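Local coordinates for protein phenylacetaldehyde dehydrogenase (Burkholderia cenocepacia, PDB 4O5H) that probably catalyses the NAD+-dependent oxidation of phenylacetaldehyde to phenylacetic acid, as a member of the aldehyde dehydrogenase family, at residues D49-A54 and P392-E397; E116-G121 and P348-A353. All coordinates share one frame; numbering follows the deposited sequence.

Interaction 1. Residues D49-A54 and P392-E397; sequences DVVNPA and PGFFVE. With NA (sodium ion), chain I.
The backbone oxygen of Pro-53 receives the N-H of Phe-394, with 3.0 Å between Pro-53 O and Phe-394 N. Gly-393, just before the donor, suits a place where two carbonyls crowd its alpha carbon: its CA is 3.2 Å from Pro-53 O and makes a CH...O contact of 3.3 Å with Ala-54 O. With CG beside its own backbone N (chi1 -46°), the Phe-394 ring stays near the hydrogen-bonded N-H and lies along Pro-53, whose CB meets ring atom CD2 obliquely at 3.7 Å. Val-51 CG1 comes to the ring edge at CE2, the two side chains crossing at about a right angle. Phe-395 turns its own edge to Ala-54, CE2 lying 3.6 Å from Ala-54 O. An Asx turn shapes the 49-54 side, Asn-52 OD1 accepting from Ala-54 N at 2.9 Å. Val-51 O binds sodium at 3.0 Å, longer than the ion's bonds to its two waters and so probably weaker; Asp-119 and Asp-212 join it at the site. Val-51 N also donates to one of those waters, at 2.8 Å. One direct hydrogen bond thus links the two segments, Phe-394 adds apolar contact with Pro-53 and Val-51, and Val-51 connects this packing to the cation through its carbonyl.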
loop_
_atom_site.group_PDB
_atom_site.type_symbol
_atom_site.label_atom_id
_atom_site.label_comp_id
_atom_site.label_asym_id
_atom_site.label_seq_id
_atom_site.Cartn_x
_atom_site.Cartn_y
_atom_site.Cartn_z
ATOM N N ASP A 49 12.630 -26.096 -19.459
ATOM C CA ASP A 49 13.103 -25.659 -20.758
ATOM C C ASP A 49 12.900 -24.187 -21.005
ATOM O O ASP A 49 11.887 -23.639 -20.667
ATOM C CB ASP A 49 12.367 -26.397 -21.867
ATOM C CG ASP A 49 12.725 -27.856 -21.937
ATOM O OD1 ASP A 49 13.772 -28.302 -21.402
ATOM O OD2 ASP A 49 11.937 -28.565 -22.568
ATOM N N VAL A 50 13.885 -23.586 -21.651
ATOM C CA VAL A 50 13.766 -22.258 -22.183
ATOM C C VAL A 50 13.641 -22.362 -23.696
ATOM O O VAL A 50 14.481 -22.968 -24.353
ATOM C CB VAL A 50 14.981 -21.412 -21.830
ATOM C CG1 VAL A 50 14.763 -19.984 -22.257
ATOM C CG2 VAL A 50 15.208 -21.474 -20.335
ATOM N N VAL A 51 12.586 -21.760 -24.216
ATOM C CA VAL A 51 12.175 -21.877 -25.600
ATOM C C VAL A 51 12.323 -20.538 -26.336
ATOM O O VAL A 51 12.021 -19.477 -25.792
ATOM C CB VAL A 51 10.722 -22.329 -25.659
ATOM C CG1 VAL A 51 10.156 -22.244 -27.084
ATOM C CG2 VAL A 51 10.577 -23.763 -25.144
ATOM N N ASN A 52 12.887 -20.595 -27.532
ATOM C CA ASN A 52 12.961 -19.425 -28.419
ATOM C C ASN A 52 11.638 -19.327 -29.138
ATOM O O ASN A 52 11.308 -20.177 -29.974
ATOM C CB ASN A 52 14.057 -19.598 -29.447
ATOM C CG ASN A 52 14.152 -18.443 -30.402
ATOM O OD1 ASN A 52 13.251 -17.580 -30.508
ATOM N ND2 ASN A 52 15.251 -18.399 -31.119
ATOM N N PRO A 53 10.858 -18.296 -28.828
ATOM C CA PRO A 53 9.510 -18.220 -29.430
ATOM C C PRO A 53 9.452 -17.963 -30.932
ATOM O O PRO A 53 8.392 -18.084 -31.525
ATOM C CB PRO A 53 8.860 -17.062 -28.665
ATOM C CG PRO A 53 10.007 -16.192 -28.278
ATOM C CD PRO A 53 11.149 -17.132 -27.982
ATOM N N ALA A 54 10.569 -17.615 -31.553
ATOM C CA ALA A 54 10.600 -17.482 -32.986
ATOM C C ALA A 54 10.520 -18.830 -33.702
ATOM O O ALA A 54 10.062 -18.893 -34.846
ATOM C CB ALA A 54 11.841 -16.717 -33.429
ATOM N N PRO A 392 6.468 -23.030 -36.640
ATOM C CA PRO A 392 6.692 -23.443 -35.256
ATOM C C PRO A 392 6.868 -22.315 -34.242
ATOM O O PRO A 392 6.836 -22.614 -33.057
ATOM C CB PRO A 392 8.006 -24.252 -35.335
ATOM C CG PRO A 392 8.729 -23.657 -36.475
ATOM C CD PRO A 392 7.663 -23.277 -37.471
ATOM N N GLY A 393 7.077 -21.056 -34.678
ATOM C CA GLY A 393 7.131 -19.901 -33.778
ATOM C C GLY A 393 5.726 -19.552 -33.355
ATOM O O GLY A 393 4.782 -20.177 -33.833
ATOM N N PHE A 394 5.584 -18.610 -32.420
ATOM C CA PHE A 394 4.270 -18.296 -31.866
ATOM C C PHE A 394 3.749 -16.954 -32.402
ATOM O O PHE A 394 3.373 -16.046 -31.655
ATOM C CB PHE A 394 4.301 -18.339 -30.340
ATOM C CG PHE A 394 4.999 -19.540 -29.793
ATOM C CD1 PHE A 394 4.609 -20.815 -30.193
ATOM C CD2 PHE A 394 6.050 -19.414 -28.907
ATOM C CE1 PHE A 394 5.245 -21.947 -29.690
ATOM C CE2 PHE A 394 6.688 -20.537 -28.401
ATOM C CZ PHE A 394 6.289 -21.794 -28.775
ATOM N N PHE A 395 3.656 -16.859 -33.721
ATOM C CA PHE A 395 3.362 -15.609 -34.396
ATOM C C PHE A 395 1.856 -15.397 -34.566
ATOM O O PHE A 395 1.115 -16.348 -34.847
ATOM C CB PHE A 395 4.026 -15.619 -35.775
ATOM C CG PHE A 395 5.522 -15.469 -35.732
ATOM C CD1 PHE A 395 6.111 -14.219 -35.607
ATOM C CD2 PHE A 395 6.337 -16.586 -35.872
ATOM C CE1 PHE A 395 7.489 -14.068 -35.615
ATOM C CE2 PHE A 395 7.702 -16.441 -35.861
ATOM C CZ PHE A 395 8.280 -15.180 -35.731
ATOM N N VAL A 396 1.448 -14.144 -34.419
ATOM C CA VAL A 396 0.093 -13.695 -34.631
ATOM C C VAL A 396 0.109 -12.361 -35.366
ATOM O O VAL A 396 0.991 -11.525 -35.136
ATOM C CB VAL A 396 -0.577 -13.484 -33.271
ATOM C CG1 VAL A 396 -1.915 -12.787 -33.447
ATOM C CG2 VAL A 396 -0.743 -14.824 -32.578
ATOM N N GLU A 397 -0.807 -12.195 -36.324
ATOM C CA GLU A 397 -0.912 -10.942 -37.100
ATOM C C GLU A 397 -1.388 -9.763 -36.274
ATOM O O GLU A 397 -2.283 -9.926 -35.442
ATOM C CB GLU A 397 -1.913 -11.111 -38.203
ATOM C CG GLU A 397 -1.497 -12.117 -39.237
ATOM C CD GLU A 397 -2.500 -12.194 -40.342
ATOM O OE1 GLU A 397 -3.706 -11.926 -40.101
ATOM O OE2 GLU A 397 -2.058 -12.521 -41.453
HETATM NA NA NA I . 11.567 -17.947 -23.268
HETATM O O HOH W 1 11.019 -20.161 -22.482
HETATM O O HOH W 2 9.594 -18.156 -24.562
#

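Interaction 2. Residues E116-G121 and P348-A353; sequences ESLDNG and PGMDPA. With NA (sodium ion), chain I.
Ser-117 OG packs against the Gly-349 carbonyl carbon, 3.3 Å from Gly-349 C, while its hydrogen bond goes to Lys-122 O. OG stands anti to the Ser-117 backbone N (chi1 -180°), which carries it out toward the 348-353 segment. A small polar residue fits this spot, and glycine across from it lets the helix and turn come close. Beside them, the Leu-118 and Met-350 side chains pass at a slant, Leu-118 CD2 touching Met-350 CG at 4.0 Å. The methionine chain is bent at both chi2 and chi3, and its flexible thioether runs past Ser-117 with Met-350 SD 4.1 Å from Ser-117 OG.

What meets here is the C-terminal end of helix 109-120 and a type I beta turn, Pro-348 to Asp-351. Gly-121 leaves the helix with positive phi, a conformation glycine adopts readily. A water bridges the backbones, donating to Gly-121 O at 2.7 Å and accepting from Gly-349 N at 2.8 Å. Beyond the turn, Asp-351 OD1 accepts from Ala-353 N in an Asx turn, the donor standing above the carboxylate plane. On the helix, Asp-119 grips sodium with both its backbone O and its OD1, the latter 2.3 Å from the ion, while Leu-215 N hydrogen-bonds OD2 and so helps to position the carboxylate.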
loop_
_atom_site.group_PDB
_atom_site.type_symbol
_atom_site.label_atom_id
_atom_site.label_comp_id
_atom_site.label_asym_id
_atom_site.label_seq_id
_atom_site.Cartn_x
_atom_site.Cartn_y
_atom_site.Cartn_z
ATOM N N GLU A 116 17.805 -11.374 -24.481
ATOM C CA GLU A 116 16.419 -10.995 -24.291
ATOM C C GLU A 116 15.588 -11.283 -25.537
ATOM O O GLU A 116 14.452 -11.791 -25.437
ATOM C CB GLU A 116 16.306 -9.521 -23.937
ATOM C CG GLU A 116 14.980 -9.145 -23.336
ATOM C CD GLU A 116 14.922 -9.387 -21.832
ATOM O OE1 GLU A 116 15.278 -10.514 -21.385
ATOM O OE2 GLU A 116 14.563 -8.447 -21.110
ATOM N N SER A 117 16.146 -10.996 -26.709
ATOM C CA SER A 117 15.433 -11.249 -27.965
ATOM C C SER A 117 15.200 -12.755 -28.164
ATOM O O SER A 117 14.109 -13.169 -28.580
ATOM C CB SER A 117 16.232 -10.679 -29.134
ATOM O OG SER A 117 15.578 -10.893 -30.345
ATOM N N LEU A 118 16.209 -13.566 -27.863
ATOM C CA LEU A 118 16.060 -15.008 -28.032
ATOM C C LEU A 118 15.050 -15.621 -27.061
ATOM O O LEU A 118 14.372 -16.590 -27.391
ATOM C CB LEU A 118 17.412 -15.723 -27.890
ATOM C CG LEU A 118 18.430 -15.391 -28.977
ATOM C CD1 LEU A 118 19.820 -15.910 -28.627
ATOM C CD2 LEU A 118 17.979 -15.948 -30.318
ATOM N N ASP A 119 15.013 -15.112 -25.848
ATOM C CA ASP A 119 14.234 -15.716 -24.760
ATOM C C ASP A 119 12.811 -15.206 -24.804
ATOM O O ASP A 119 11.869 -15.982 -24.659
ATOM C CB ASP A 119 14.931 -15.369 -23.428
ATOM C CG ASP A 119 14.392 -16.127 -22.243
ATOM O OD1 ASP A 119 13.564 -17.066 -22.421
ATOM O OD2 ASP A 119 14.784 -15.763 -21.089
ATOM N N ASN A 120 12.658 -13.913 -24.986
ATOM C CA ASN A 120 11.331 -13.230 -24.962
ATOM C C ASN A 120 10.693 -13.134 -26.348
ATOM O O ASN A 120 9.459 -13.235 -26.477
ATOM C CB ASN A 120 11.462 -11.839 -24.324
ATOM C CG ASN A 120 10.354 -10.892 -24.725
ATOM O OD1 ASN A 120 10.329 -10.402 -25.829
ATOM N ND2 ASN A 120 9.428 -10.642 -23.822
ATOM N N GLY A 121 11.517 -12.934 -27.367
ATOM C CA GLY A 121 11.043 -12.860 -28.753
ATOM C C GLY A 121 11.044 -11.466 -29.396
ATOM O O GLY A 121 10.969 -11.354 -30.633
ATOM N N PRO A 348 11.463 -13.135 -36.913
ATOM C CA PRO A 348 12.298 -13.346 -35.733
ATOM C C PRO A 348 12.939 -12.057 -35.222
ATOM O O PRO A 348 13.362 -11.186 -35.998
ATOM C CB PRO A 348 13.356 -14.335 -36.203
ATOM C CG PRO A 348 13.267 -14.398 -37.678
ATOM C CD PRO A 348 11.980 -13.813 -38.117
ATOM N N GLY A 349 13.015 -11.954 -33.900
ATOM C CA GLY A 349 13.494 -10.736 -33.267
ATOM C C GLY A 349 14.935 -10.398 -33.589
ATOM O O GLY A 349 15.332 -9.234 -33.565
ATOM N N MET A 350 15.718 -11.405 -33.918
ATOM C CA MET A 350 17.100 -11.155 -34.252
ATOM C C MET A 350 17.307 -10.549 -35.646
ATOM O O MET A 350 18.397 -10.072 -35.934
ATOM C CB MET A 350 17.924 -12.431 -34.100
ATOM C CG MET A 350 18.275 -12.788 -32.672
ATOM S SD MET A 350 19.333 -11.568 -31.870
ATOM C CE MET A 350 20.702 -11.463 -33.013
ATOM N N ASP A 351 16.268 -10.504 -36.483
ATOM C CA ASP A 351 16.360 -9.876 -37.807
ATOM C C ASP A 351 16.113 -8.386 -37.646
ATOM O O ASP A 351 15.081 -7.996 -37.122
ATOM C CB ASP A 351 15.298 -10.491 -38.738
ATOM C CG ASP A 351 15.318 -9.920 -40.166
ATOM O OD1 ASP A 351 15.881 -8.844 -40.430
ATOM O OD2 ASP A 351 14.696 -10.567 -41.017
ATOM N N PRO A 352 17.054 -7.540 -38.106
ATOM C CA PRO A 352 16.903 -6.117 -37.898
ATOM C C PRO A 352 15.704 -5.564 -38.652
ATOM O O PRO A 352 15.227 -4.509 -38.303
ATOM C CB PRO A 352 18.196 -5.510 -38.457
ATOM C CG PRO A 352 19.069 -6.621 -38.875
ATOM C CD PRO A 352 18.399 -7.918 -38.593
ATOM N N ALA A 353 15.201 -6.272 -39.649
ATOM C CA ALA A 353 13.999 -5.826 -40.342
ATOM C C ALA A 353 12.709 -6.051 -39.548
ATOM O O ALA A 353 11.682 -5.499 -39.894
ATOM C CB ALA A 353 13.899 -6.516 -41.691
HETATM NA NA NA I . 11.567 -17.947 -23.268
HETATM O O HOH W 3 11.674 -13.539 -32.069
HETATM O O HOH W 1 11.019 -20.161 -22.482
HETATM O O HOH W 2 9.594 -18.156 -24.562
#

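The two contacts have centres about 10 Å apart and lie on the same side of the chain's centre. Along the chain they come in the order 49-54, 116-121, 348-353, 392-397, so interaction 2 falls wholly within the span that interaction 1 closes. Strand 47-52 and helix 109-120 lie side by side: Val-50 packs on Asp-119, while Asn-52 and the following Pro-53 pack on the Leu-118 carbonyl. Both contacts share the sodium ion and two of its waters, with Asp-212 completing the protein ligands. By analogy with relatives, the earlier segments probably belong to the coenzyme-binding domain and the later loops to the catalytic domain, so both contacts would join these domains near the cation.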